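Long-range contact in separin (Saccharomyces cerevisiae, PDB 5U1T), which cleaves the SCC1 subunit of cohesin at the onset of anaphase, releasing sister chromatids so that they can be segregated: residues Q591-K596 / E635-S640. Residues are numbered along the deposited sequence; the frame is centred on the assembly and turned at random.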
loop_
_atom_site.group_PDB
_atom_site.type_symbol
_atom_site.label_atom_id
_atom_site.label_comp_id
_atom_site.label_asym_id
_atom_site.label_seq_id
_atom_site.Cartn_x
_atom_site.Cartn_y
_atom_site.Cartn_z
ATOM N N GLN A 591 12.409 0.545 27.271
ATOM C CA GLN A 591 12.086 0.890 28.656
ATOM C C GLN A 591 13.300 1.331 29.460
ATOM O O GLN A 591 13.175 2.142 30.387
ATOM C CB GLN A 591 11.433 -0.293 29.364
ATOM C CG GLN A 591 10.337 0.132 30.320
ATOM C CD GLN A 591 9.319 1.055 29.654
ATOM O OE1 GLN A 591 8.746 0.725 28.611
ATOM N NE2 GLN A 591 9.103 2.224 30.252
ATOM N N LYS A 592 14.462 0.774 29.107
ATOM C CA LYS A 592 15.744 1.111 29.718
ATOM C C LYS A 592 16.407 2.247 28.950
ATOM O O LYS A 592 17.633 2.338 28.874
ATOM C CB LYS A 592 16.662 -0.117 29.754
ATOM C CG LYS A 592 15.930 -1.412 30.091
ATOM C CD LYS A 592 16.650 -2.226 31.168
ATOM C CE LYS A 592 15.665 -3.185 31.851
ATOM N NZ LYS A 592 14.414 -2.482 32.282
ATOM N N SER A 593 15.576 3.102 28.372
ATOM C CA SER A 593 16.026 4.285 27.662
ATOM C C SER A 593 16.954 5.169 28.501
ATOM O O SER A 593 18.008 5.599 28.022
ATOM C CB SER A 593 14.811 5.104 27.213
ATOM O OG SER A 593 15.185 6.141 26.324
ATOM N N ASP A 594 16.560 5.443 29.745
ATOM C CA ASP A 594 17.288 6.400 30.592
ATOM C C ASP A 594 18.375 5.751 31.459
ATOM O O ASP A 594 19.239 6.445 31.984
ATOM C CB ASP A 594 16.319 7.173 31.500
ATOM C CG ASP A 594 15.204 7.873 30.724
ATOM O OD1 ASP A 594 14.698 7.297 29.725
ATOM O OD2 ASP A 594 14.828 9.000 31.132
ATOM N N GLU A 595 18.305 4.433 31.639
ATOM C CA GLU A 595 19.466 3.653 32.086
ATOM C C GLU A 595 20.600 3.818 31.071
ATOM O O GLU A 595 21.707 4.238 31.404
ATOM C CB GLU A 595 19.147 2.156 32.204
ATOM C CG GLU A 595 18.506 1.637 33.486
ATOM C CD GLU A 595 18.188 0.131 33.364
ATOM O OE1 GLU A 595 17.040 -0.278 33.676
ATOM O OE2 GLU A 595 19.091 -0.638 32.931
ATOM N N LYS A 596 20.306 3.466 29.822
ATOM C CA LYS A 596 21.328 3.417 28.780
ATOM C C LYS A 596 21.966 4.792 28.521
ATOM O O LYS A 596 23.106 4.858 28.042
ATOM C CB LYS A 596 20.738 2.837 27.485
ATOM C CG LYS A 596 20.580 1.318 27.504
ATOM C CD LYS A 596 20.881 0.702 26.133
ATOM C CE LYS A 596 22.355 0.933 25.684
ATOM N NZ LYS A 596 23.335 0.017 26.341
ATOM N N GLU A 635 10.469 10.316 24.655
ATOM C CA GLU A 635 10.743 11.438 23.762
ATOM C C GLU A 635 12.128 12.093 23.932
ATOM O O GLU A 635 12.684 12.657 22.975
ATOM C CB GLU A 635 9.659 12.478 23.980
ATOM C CG GLU A 635 9.779 13.731 23.183
ATOM C CD GLU A 635 8.494 14.517 23.272
ATOM O OE1 GLU A 635 8.250 15.157 24.333
ATOM O OE2 GLU A 635 7.710 14.460 22.290
ATOM N N LYS A 636 12.674 12.025 25.148
ATOM C CA LYS A 636 14.014 12.529 25.443
ATOM C C LYS A 636 15.062 11.997 24.473
ATOM O O LYS A 636 16.085 12.634 24.250
ATOM C CB LYS A 636 14.416 12.166 26.882
ATOM C CG LYS A 636 15.774 12.724 27.355
ATOM C CD LYS A 636 16.062 12.348 28.816
ATOM C CE LYS A 636 17.446 12.803 29.255
ATOM N NZ LYS A 636 17.845 12.202 30.565
ATOM N N TYR A 637 14.791 10.836 23.890
ATOM C CA TYR A 637 15.751 10.150 23.043
ATOM C C TYR A 637 15.221 9.877 21.655
ATOM O O TYR A 637 15.993 9.689 20.707
ATOM C CB TYR A 637 16.160 8.832 23.694
ATOM C CG TYR A 637 16.866 9.031 25.011
ATOM C CD1 TYR A 637 16.145 9.158 26.197
ATOM C CD2 TYR A 637 18.255 9.117 25.072
ATOM C CE1 TYR A 637 16.790 9.348 27.411
ATOM C CE2 TYR A 637 18.904 9.311 26.276
ATOM C CZ TYR A 637 18.167 9.428 27.446
ATOM O OH TYR A 637 18.810 9.623 28.652
ATOM N N TYR A 638 13.899 9.832 21.528
ATOM C CA TYR A 638 13.320 9.344 20.292
ATOM C C TYR A 638 12.527 10.416 19.594
ATOM O O TYR A 638 11.667 10.117 18.767
ATOM C CB TYR A 638 12.453 8.125 20.571
ATOM C CG TYR A 638 13.253 6.916 21.000
ATOM C CD1 TYR A 638 13.763 6.028 20.055
ATOM C CD2 TYR A 638 13.512 6.666 22.350
ATOM C CE1 TYR A 638 14.490 4.919 20.438
ATOM C CE2 TYR A 638 14.251 5.558 22.744
ATOM C CZ TYR A 638 14.740 4.692 21.780
ATOM O OH TYR A 638 15.455 3.582 22.160
ATOM N N SER A 639 12.837 11.668 19.910
ATOM C CA SER A 639 12.049 12.786 19.412
ATOM C C SER A 639 12.039 12.823 17.893
ATOM O O SER A 639 11.046 13.238 17.292
ATOM C CB SER A 639 12.576 14.116 19.955
ATOM O OG SER A 639 13.482 14.719 19.039
ATOM N N SER A 640 13.132 12.381 17.275
ATOM C CA SER A 640 13.272 12.441 15.817
ATOM C C SER A 640 12.327 11.469 15.123
ATOM O O SER A 640 11.961 11.639 13.960
ATOM C CB SER A 640 14.726 12.148 15.395
ATOM O OG SER A 640 14.999 10.752 15.299
#
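The Tyr637 ring has the backbone carbonyl oxygen of Ser593 over one face, 3.9 Å above its plane and displaced toward the rim. The carboxylate of Asp594 comes in obliquely, its OD1 3.7 Å from Tyr637 CE1. The Tyr638 ring meets the same serine differently: Ser593 OG lies at its edge, near the ring plane, 3.7 Å from Tyr638 CE2. That hydroxyl, swung anti to its own backbone nitrogen (chi1 -170°), also touches Tyr637 at CD1. The small serine side chain probably helps the backbone come close to an aromatic ring. Each segment holds a short helical turn of the helical domain: the weakly bonded 593-596 lies between helices 578-590 and 602-617, and 635-638 between helices 621-633 and 642-655, so the contact joins these two connections. Tyr638 lies inward against Tyr585, Trp589 and Ile631, and its hydroxyl is hydrogen-bonded to Glu604, so a tyrosine here joins an apolar ring to a satisfied polar end. Tyr637 suits the partly exposed rim, its broad ring packing on the Ser593 backbone while its hydroxyl weakly bonds Lys636 NZ. Lys636 extends fully, leaving NZ 4.4 Å from Asp594 OD2, beyond a salt bridge but probably still attractive. With an alanine in place of Tyr637, Ser593 and Asp594 would probably lose most of their contact with 635-640, and Lys636 NZ its weak hydroxyl partner.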